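Long-range contacts in major capsid protein (Norovirus Hu/GI.7/TCH-060/USA/2003, PDB 4P25), which forms the capsid of a norovirus and, through its protruding domain, binds the Lewis Y histo-blood group antigen: residues 108-113 and 127-132; 136-141 and 177-182. One frame throughout, in Å; residues are numbered along the deposited sequence.

Interaction 1 of 2, residues 108-113 and 127-132; sequences DWHVST and RLDVKQ. With FUC (alpha-L-fucopyranose), chain E; GAL (beta-D-galactopyranose), chain B.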
ATOM      1  N   ASP A 108      19.228   5.324 -11.838  1.00 10.89           N
ATOM      2  CA  ASP A 108      18.545   6.581 -11.590  1.00 10.19           C
ATOM      3  C   ASP A 108      17.137   6.308 -11.082  1.00  9.21           C
ATOM      4  O   ASP A 108      16.477   5.357 -11.518  1.00 10.35           O
ATOM      5  CB  ASP A 108      18.463   7.416 -12.866  1.00  9.54           C
ATOM      6  CG  ASP A 108      19.724   8.220 -13.133  1.00 12.36           C
ATOM      7  OD1 ASP A 108      20.806   7.883 -12.601  1.00 14.98           O
ATOM      8  OD2 ASP A 108      19.621   9.195 -13.907  1.00 14.16           O
ATOM      9  N   TRP A 109      16.684   7.141 -10.154  1.00  9.43           N
ATOM     10  CA  TRP A 109      15.308   7.112  -9.690  1.00  9.02           C
ATOM     11  C   TRP A 109      14.551   8.306 -10.233  1.00  9.99           C
ATOM     12  O   TRP A 109      15.124   9.373 -10.442  1.00  9.70           O
ATOM     13  CB  TRP A 109      15.245   7.164  -8.165  1.00  9.03           C
ATOM     14  CG  TRP A 109      15.806   5.973  -7.477  1.00  9.32           C
ATOM     15  CD1 TRP A 109      16.167   4.782  -8.040  1.00  9.24           C
ATOM     16  CD2 TRP A 109      16.067   5.853  -6.078  1.00  8.78           C
ATOM     17  NE1 TRP A 109      16.641   3.928  -7.068  1.00  8.24           N
ATOM     18  CE2 TRP A 109      16.591   4.565  -5.854  1.00 10.62           C
ATOM     19  CE3 TRP A 109      15.911   6.718  -4.987  1.00  8.90           C
ATOM     20  CZ2 TRP A 109      16.957   4.117  -4.583  1.00 12.76           C
ATOM     21  CZ3 TRP A 109      16.275   6.275  -3.728  1.00  9.30           C
ATOM     22  CH2 TRP A 109      16.797   4.989  -3.535  1.00  9.67           C
ATOM     23  N   HIS A 110      13.256   8.123 -10.446  1.00  7.98           N
ATOM     24  CA  HIS A 110      12.382   9.213 -10.828  1.00  8.46           C
ATOM     25  C   HIS A 110      11.195   9.169  -9.888  1.00 10.70           C
ATOM     26  O   HIS A 110      10.394   8.236  -9.917  1.00 10.52           O
ATOM     27  CB  HIS A 110      12.002   9.064 -12.295  1.00 10.87           C
ATOM     28  CG  HIS A 110      13.198   8.923 -13.185  1.00 10.53           C
ATOM     29  ND1 HIS A 110      13.650   7.700 -13.635  1.00  9.35           N
ATOM     30  CD2 HIS A 110      13.996   9.854 -13.762  1.00 12.85           C
ATOM     31  CE1 HIS A 110      14.693   7.884 -14.426  1.00 12.41           C
ATOM     32  NE2 HIS A 110      14.922   9.182 -14.520  1.00 12.67           N
ATOM     33  N   VAL A 111      11.125  10.177  -9.021  1.00  8.63           N
ATOM     34  CA  VAL A 111      10.259  10.152  -7.850  1.00  9.27           C
ATOM     35  C   VAL A 111       9.232  11.254  -7.981  1.00  9.17           C
ATOM     36  O   VAL A 111       9.587  12.421  -8.162  1.00  8.75           O
ATOM     37  CB  VAL A 111      11.093  10.399  -6.571  1.00  8.50           C
ATOM     38  CG1 VAL A 111      10.224  10.271  -5.324  1.00 11.48           C
ATOM     39  CG2 VAL A 111      12.281   9.436  -6.503  1.00 11.31           C
ATOM     40  N   SER A 112       7.954  10.895  -7.902  1.00  9.20           N
ATOM     41  CA  SER A 112       6.889  11.884  -8.071  1.00  8.75           C
ATOM     42  C   SER A 112       6.413  12.418  -6.731  1.00  7.25           C
ATOM     43  O   SER A 112       5.857  11.672  -5.919  1.00 10.18           O
ATOM     44  CB  SER A 112       5.718  11.288  -8.839  1.00 10.36           C
ATOM     45  OG  SER A 112       4.773  12.302  -9.136  1.00 13.09           O
ATOM     46  N   THR A 113       6.630  13.713  -6.503  1.00  8.94           N
ATOM     47  CA  THR A 113       6.306  14.317  -5.209  1.00  9.03           C
ATOM     48  C   THR A 113       5.307  15.471  -5.296  1.00  8.79           C
ATOM     49  O   THR A 113       5.140  16.099  -6.348  1.00  9.01           O
ATOM     50  CB  THR A 113       7.571  14.838  -4.500  1.00  9.73           C
ATOM     51  OG1 THR A 113       8.132  15.924  -5.242  1.00 11.76           O
ATOM     52  CG2 THR A 113       8.606  13.743  -4.377  1.00 11.04           C
ATOM     53  N   ARG A 127       8.578  15.887 -10.592  1.00 11.28           N
ATOM     54  CA  ARG A 127       9.326  14.649 -10.737  1.00  8.49           C
ATOM     55  C   ARG A 127      10.780  14.930 -10.386  1.00  8.90           C
ATOM     56  O   ARG A 127      11.445  15.749 -11.039  1.00 11.32           O
ATOM     57  CB  ARG A 127       9.196  14.070 -12.150  1.00  9.46           C
ATOM     58  CG  ARG A 127       9.591  12.589 -12.237  1.00  9.71           C
ATOM     59  CD  ARG A 127       9.711  12.115 -13.684  1.00 10.84           C
ATOM     60  NE  ARG A 127      10.877  12.711 -14.331  1.00  8.86           N
ATOM     61  CZ  ARG A 127      11.012  12.897 -15.643  1.00  9.18           C
ATOM     62  NH1 ARG A 127      10.051  12.533 -16.489  1.00 12.81           N
ATOM     63  NH2 ARG A 127      12.115  13.462 -16.112  1.00 14.97           N
ATOM     64  N   LEU A 128      11.254  14.280  -9.325  1.00  8.76           N
ATOM     65  CA  LEU A 128      12.638  14.421  -8.892  1.00  8.10           C
ATOM     66  C   LEU A 128      13.477  13.328  -9.530  1.00  9.24           C
ATOM     67  O   LEU A 128      13.214  12.137  -9.340  1.00  9.13           O
ATOM     68  CB  LEU A 128      12.742  14.344  -7.371  1.00  9.34           C
ATOM     69  CG  LEU A 128      11.729  15.206  -6.600  1.00  9.79           C
ATOM     70  CD1 LEU A 128      12.013  15.157  -5.108  1.00 11.49           C
ATOM     71  CD2 LEU A 128      11.715  16.652  -7.109  1.00 12.76           C
ATOM     72  N   ASP A 129      14.473  13.742 -10.302  1.00  8.57           N
ATOM     73  CA  ASP A 129      15.348  12.813 -10.992  1.00  9.71           C
ATOM     74  C   ASP A 129      16.644  12.679 -10.190  1.00 11.01           C
ATOM     75  O   ASP A 129      17.425  13.624 -10.063  1.00 10.17           O
ATOM     76  CB  ASP A 129      15.562  13.288 -12.430  1.00  9.33           C
ATOM     77  CG  ASP A 129      14.238  13.469 -13.175  1.00 12.60           C
ATOM     78  OD1 ASP A 129      13.346  12.602 -13.015  1.00 11.30           O
ATOM     79  OD2 ASP A 129      14.070  14.480 -13.891  1.00 12.41           O
ATOM     80  N   VAL A 130      16.839  11.493  -9.623  1.00  9.31           N
ATOM     81  CA  VAL A 130      17.881  11.267  -8.626  1.00  8.78           C
ATOM     82  C   VAL A 130      18.915  10.269  -9.119  1.00  9.16           C
ATOM     83  O   VAL A 130      18.564   9.158  -9.536  1.00 11.93           O
ATOM     84  CB  VAL A 130      17.269  10.713  -7.323  1.00 11.29           C
ATOM     85  CG1 VAL A 130      18.349  10.470  -6.278  1.00 11.45           C
ATOM     86  CG2 VAL A 130      16.195  11.658  -6.793  1.00 11.56           C
ATOM     87  N   LYS A 131      20.185  10.662  -9.068  1.00 11.10           N
ATOM     88  CA  LYS A 131      21.274   9.759  -9.427  1.00  8.69           C
ATOM     89  C   LYS A 131      21.935   9.208  -8.170  1.00  9.12           C
ATOM     90  O   LYS A 131      22.002   9.889  -7.142  1.00 12.46           O
ATOM     91  CB  LYS A 131      22.317  10.471 -10.299  1.00 10.98           C
ATOM     92  CG  LYS A 131      21.750  11.057 -11.580  1.00 14.81           C
ATOM     93  CD  LYS A 131      22.854  11.435 -12.555  1.00 19.91           C
ATOM     94  CE  LYS A 131      23.449  10.209 -13.240  1.00 20.30           C
ATOM     95  NZ  LYS A 131      22.539   9.621 -14.271  1.00 19.58           N
ATOM     96  N   GLN A 132      22.416   7.971  -8.259  1.00 10.46           N
ATOM     97  CA  GLN A 132      23.117   7.339  -7.143  1.00 11.98           C
ATOM     98  C   GLN A 132      24.620   7.533  -7.290  1.00 16.16           C
ATOM     99  O   GLN A 132      25.387   6.577  -7.447  1.00 20.85           O
ATOM    100  CB  GLN A 132      22.742   5.860  -7.025  1.00 12.54           C
ATOM    101  CG  GLN A 132      21.269   5.662  -6.671  1.00 11.89           C
ATOM    102  CD  GLN A 132      20.901   4.212  -6.412  1.00 10.70           C
ATOM    103  OE1 GLN A 132      21.562   3.518  -5.641  1.00 15.34           O
ATOM    104  NE2 GLN A 132      19.832   3.750  -7.056  1.00 11.36           N
TER
HETATM  105  C1  FUC E   3      15.498  10.533 -17.707  1.00 13.55           C
HETATM  106  C2  FUC E   3      14.755  11.752 -17.185  1.00 17.48           C
HETATM  107  C3  FUC E   3      14.741  12.833 -18.253  1.00 18.75           C
HETATM  108  C4  FUC E   3      14.173  12.264 -19.544  1.00 22.90           C
HETATM  109  C5  FUC E   3      14.950  11.017 -19.934  1.00 21.28           C
HETATM  110  C6  FUC E   3      14.373  10.441 -21.228  1.00 27.52           C
HETATM  111  O2  FUC E   3      15.412  12.248 -16.011  1.00 19.91           O
HETATM  112  O3  FUC E   3      13.925  13.929 -17.814  1.00 25.05           O
HETATM  113  O4  FUC E   3      12.791  11.928 -19.352  1.00 38.73           O
HETATM  114  O5  FUC E   3      14.846  10.042 -18.886  1.00 17.63           O
HETATM  115  C1  GAL B   2      18.495   9.838 -19.438  1.00 11.19           C
HETATM  116  C2  GAL B   2      17.640   9.710 -18.189  1.00 10.86           C
HETATM  117  C3  GAL B   2      18.537   9.524 -16.976  1.00 15.28           C
HETATM  118  C4  GAL B   2      19.472   8.349 -17.212  1.00 11.94           C
HETATM  119  C5  GAL B   2      20.226   8.554 -18.516  1.00 15.30           C
HETATM  120  C6  GAL B   2      21.161   7.367 -18.757  1.00 19.27           C
HETATM  121  O2  GAL B   2      16.850  10.897 -18.023  1.00 15.65           O
HETATM  122  O3  GAL B   2      17.730   9.269 -15.817  1.00 13.76           O
HETATM  123  O4  GAL B   2      18.708   7.136 -17.284  1.00 14.09           O
HETATM  124  O5  GAL B   2      19.289   8.653 -19.599  1.00 14.60           O
HETATM  125  O6  GAL B   2      22.104   7.702 -19.778  1.00 23.42           O
HETATM  126  O   HOH W   1      22.490   6.763 -10.921  1.00 16.30           O

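Interaction 2 of 2, residues 136-141 and 177-182; sequences FAPHLG and PSYGST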
ATOM      1  N   PHE A 136      24.553  11.278  -3.274  1.00 13.25           N
ATOM      2  CA  PHE A 136      23.504  10.379  -2.803  1.00 11.60           C
ATOM      3  C   PHE A 136      23.931   9.844  -1.440  1.00 10.49           C
ATOM      4  O   PHE A 136      24.710   8.892  -1.344  1.00 12.71           O
ATOM      5  CB  PHE A 136      23.294   9.248  -3.820  1.00 11.81           C
ATOM      6  CG  PHE A 136      22.152   8.306  -3.499  1.00 11.34           C
ATOM      7  CD1 PHE A 136      20.840   8.633  -3.828  1.00 11.52           C
ATOM      8  CD2 PHE A 136      22.405   7.077  -2.917  1.00 10.19           C
ATOM      9  CE1 PHE A 136      19.799   7.750  -3.554  1.00 13.12           C
ATOM     10  CE2 PHE A 136      21.376   6.191  -2.646  1.00 10.37           C
ATOM     11  CZ  PHE A 136      20.069   6.531  -2.961  1.00 12.76           C
ATOM     12  N   ALA A 137      23.428  10.486  -0.389  1.00 11.30           N
ATOM     13  CA  ALA A 137      23.833  10.163   0.980  1.00 13.19           C
ATOM     14  C   ALA A 137      22.635   9.936   1.893  1.00 11.08           C
ATOM     15  O   ALA A 137      22.460  10.652   2.882  1.00 13.64           O
ATOM     16  CB  ALA A 137      24.708  11.287   1.540  1.00 14.78           C
ATOM     17  N   PRO A 138      21.807   8.929   1.583  1.00 11.41           N
ATOM     18  CA  PRO A 138      20.584   8.792   2.387  1.00 14.14           C
ATOM     19  C   PRO A 138      20.815   8.458   3.867  1.00 14.33           C
ATOM     20  O   PRO A 138      19.992   8.856   4.693  1.00 11.86           O
ATOM     21  CB  PRO A 138      19.809   7.682   1.671  1.00 16.91           C
ATOM     22  CG  PRO A 138      20.835   6.930   0.892  1.00 13.86           C
ATOM     23  CD  PRO A 138      21.877   7.931   0.498  1.00 14.10           C
ATOM     24  N   HIS A 139      21.901   7.772   4.214  1.00 10.97           N
ATOM     25  CA  HIS A 139      22.166   7.520   5.629  1.00  7.91           C
ATOM     26  C   HIS A 139      22.391   8.830   6.372  1.00  6.89           C
ATOM     27  O   HIS A 139      21.869   9.032   7.464  1.00  9.26           O
ATOM     28  CB  HIS A 139      23.353   6.580   5.844  1.00  9.86           C
ATOM     29  CG  HIS A 139      23.669   6.355   7.291  1.00  9.21           C
ATOM     30  ND1 HIS A 139      24.839   6.796   7.876  1.00 13.98           N
ATOM     31  CD2 HIS A 139      22.951   5.772   8.276  1.00 11.78           C
ATOM     32  CE1 HIS A 139      24.833   6.476   9.158  1.00 21.09           C
ATOM     33  NE2 HIS A 139      23.703   5.852   9.429  1.00 17.16           N
ATOM     34  N   LEU A 140      23.162   9.721   5.757  1.00  9.83           N
ATOM     35  CA  LEU A 140      23.379  11.058   6.293  1.00 10.41           C
ATOM     36  C   LEU A 140      22.123  11.910   6.280  1.00 10.26           C
ATOM     37  O   LEU A 140      21.989  12.850   7.066  1.00 17.21           O
ATOM     38  CB  LEU A 140      24.467  11.759   5.489  1.00 15.45           C
ATOM     39  CG  LEU A 140      25.847  11.349   5.947  1.00 27.58           C
ATOM     40  CD1 LEU A 140      26.907  12.094   5.155  1.00 32.12           C
ATOM     41  CD2 LEU A 140      25.943  11.642   7.431  1.00 37.55           C
ATOM     42  N   GLY A 141      21.219  11.604   5.357  1.00 12.44           N
ATOM     43  CA  GLY A 141      19.935  12.274   5.307  1.00 12.86           C
ATOM     44  C   GLY A 141      19.814  13.324   4.220  1.00 10.66           C
ATOM     45  O   GLY A 141      19.026  14.256   4.348  1.00  9.41           O
ATOM     46  N   PRO A 177      21.212   0.002  -2.974  1.00  9.34           N
ATOM     47  CA  PRO A 177      22.079   1.180  -3.038  1.00  8.97           C
ATOM     48  C   PRO A 177      23.255   1.093  -2.080  1.00 10.32           C
ATOM     49  O   PRO A 177      23.288   0.231  -1.201  1.00 10.91           O
ATOM     50  CB  PRO A 177      21.154   2.319  -2.570  1.00 12.12           C
ATOM     51  CG  PRO A 177      19.764   1.786  -2.703  1.00 10.63           C
ATOM     52  CD  PRO A 177      19.885   0.335  -2.423  1.00 13.34           C
ATOM     53  N   SER A 178      24.221   1.987  -2.279  1.00 11.23           N
ATOM     54  CA  SER A 178      25.192   2.327  -1.254  1.00 12.07           C
ATOM     55  C   SER A 178      24.597   3.517  -0.517  1.00 12.56           C
ATOM     56  O   SER A 178      24.286   4.532  -1.132  1.00 15.91           O
ATOM     57  CB  SER A 178      26.515   2.737  -1.892  1.00 18.40           C
ATOM     58  OG  SER A 178      27.372   3.327  -0.930  1.00 25.76           O
ATOM     59  N   TYR A 179      24.423   3.397   0.793  1.00 14.31           N
ATOM     60  CA  TYR A 179      23.705   4.426   1.543  1.00 13.61           C
ATOM     61  C   TYR A 179      24.620   5.554   1.985  1.00 14.76           C
ATOM     62  O   TYR A 179      24.183   6.563   2.546  1.00 15.40           O
ATOM     63  CB  TYR A 179      22.932   3.805   2.706  1.00 13.77           C
ATOM     64  CG  TYR A 179      21.793   2.938   2.215  1.00 10.78           C
ATOM     65  CD1 TYR A 179      20.510   3.448   2.097  1.00 13.49           C
ATOM     66  CD2 TYR A 179      22.012   1.620   1.826  1.00 12.92           C
ATOM     67  CE1 TYR A 179      19.464   2.659   1.631  1.00 11.46           C
ATOM     68  CE2 TYR A 179      20.974   0.826   1.353  1.00 12.14           C
ATOM     69  CZ  TYR A 179      19.702   1.351   1.254  1.00  8.90           C
ATOM     70  OH  TYR A 179      18.664   0.577   0.795  1.00 10.83           O
ATOM     71  N   GLY A 180      25.909   5.353   1.707  1.00 18.97           N
ATOM     72  CA  GLY A 180      26.914   6.409   1.798  1.00 26.46           C
ATOM     73  C   GLY A 180      28.142   6.014   2.586  1.00 32.38           C
ATOM     74  O   GLY A 180      28.180   4.951   3.213  1.00 32.85           O
ATOM     75  N   SER A 181      29.120   6.908   2.642  1.00 31.57           N
ATOM     76  CA  SER A 181      30.377   6.659   3.356  1.00 37.59           C
ATOM     77  C   SER A 181      30.279   6.770   4.878  1.00 34.40           C
ATOM     78  O   SER A 181      31.249   6.495   5.579  1.00 39.09           O
ATOM     79  CB  SER A 181      31.496   7.592   2.858  1.00 37.39           C
ATOM     80  OG  SER A 181      31.214   8.952   3.139  1.00 37.37           O
ATOM     81  N   THR A 182      29.124   7.173   5.395  1.00 30.66           N
ATOM     82  CA  THR A 182      28.954   7.259   6.843  1.00 34.82           C
ATOM     83  C   THR A 182      28.468   5.950   7.428  1.00 38.13           C
ATOM     84  O   THR A 182      28.406   5.784   8.648  1.00 28.78           O
ATOM     85  CB  THR A 182      28.005   8.385   7.238  1.00 37.02           C
ATOM     86  OG1 THR A 182      26.822   8.326   6.418  1.00 33.14           O
ATOM     87  CG2 THR A 182      28.711   9.708   7.045  1.00 39.53           C
TER
HETATM   88  O   HOH W   2      26.088   6.568  -1.629  1.00 28.12           O
HETATM   89  O   HOH W   3      25.288   8.842   3.716  1.00 23.79           O

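Interaction 1 of 2, residues 108-113 and 127-132
Trp109 and Val111 form hydrogen-bonded pairs with Val130 and Leu128, as the antiparallel strands run 157° apart in direction with four backbone N-H...O bonds between them. The face carrying Trp109, Val111, Leu128 and Val130 is buried. Thr113 CG2 meets Leu128 CD1 at 3.8 Å. The Trp109 indole has Gln132 CD over one face, offset toward the rim, and Gln132 NE2 donates to Cys107 O and Ile104 O. Trp109 NE1 itself donates to Ile104 O. The two strands make a beta hairpin of the capsid protruding domain, and the face with His110, Arg127 and Asp129 lines its glycan pocket. Arg127 grips Asp129 side-on, NE to OD1 (2.8 Å) and NH2 to OD2, one bond to each oxygen. The bend at chi3 (70°) turns the guanidinium toward that carboxylate. Asp129 OD1 also lies at the edge of the His110 ring, 2.9 Å from His110 CD2. Trp161 stacks on the same ring. Just past the strand end, Lys131 NZ reaches both oxygens of Asp108 through their syn lone pairs, 3.0 Å from OD1; it also bonds Ser165 O. Asp108 OD2 accepts from galactose O3 (2.7 Å), while His110 NE2 donates to that same hydroxyl oxygen (3.1 Å). A water joins Asp108 OD1 to Gln132 N.

Interaction 2 of 2, residues 136-141 and 177-182
Thr182, Tyr179 and His139 carry most of this contact between two loops of the protruding domain. One loop leads from strand 125-130 to strand 142-144. The other follows strand 154-163. Tyr179 O is the main backbone anchor: His139 N donates to it at 3.1 Å, in the carbonyl plane, and a water donates to it as well. The same water accepts from Leu140 N, which ties Leu140, the last residue of the short turn at 138-140, to the second loop. Beside this bond, the Tyr179 and Pro138 side chains cross at about a right angle, with Pro138 CG 3.7 Å from Tyr179 CD1. His139 has CG anti to its backbone N (chi1 178°), and this swings the imidazole toward Thr182. Its ND1 and Thr182 OG1 share a nearly straight hydrogen bond of 2.9 Å, with OG1 at the ring edge. On the far nitrogen, NE2 is bonded to Phe93 O, so the ring is held at both nitrogens and its rotation is fixed. At the beginning of both segments, Phe136 points its ring edge at Ser178 O, 3.6 Å from Phe136 CD2. A second water bridges Phe136 O and Ser178 O. Leu140 packs tightly on Thr182, with Leu140 CD2 only 3.4 Å from Thr182 CG2.

In the fold
The two contacts come in series along the chain: interaction 1 closes at residue 132, and interaction 2 opens four residues later. Their centres are 16 Å apart, and each is about 18 Å from the centre of the chain. Interaction 1 is the hairpin at one end of the six-stranded antiparallel sheet, where strand 125-130 is outermost within this chain. Interaction 2 joins loops, one of which enters strand 142-144 at the other end of that sheet. They touch directly: Trp109 and Phe136 meet edge-to-face, and Gln132 packs on Pro177. The glycan is bound at interaction 1. Interaction 2 is loop packing behind it; the Phe136 side chain is about 12 Å from the galactose and not part of the pocket.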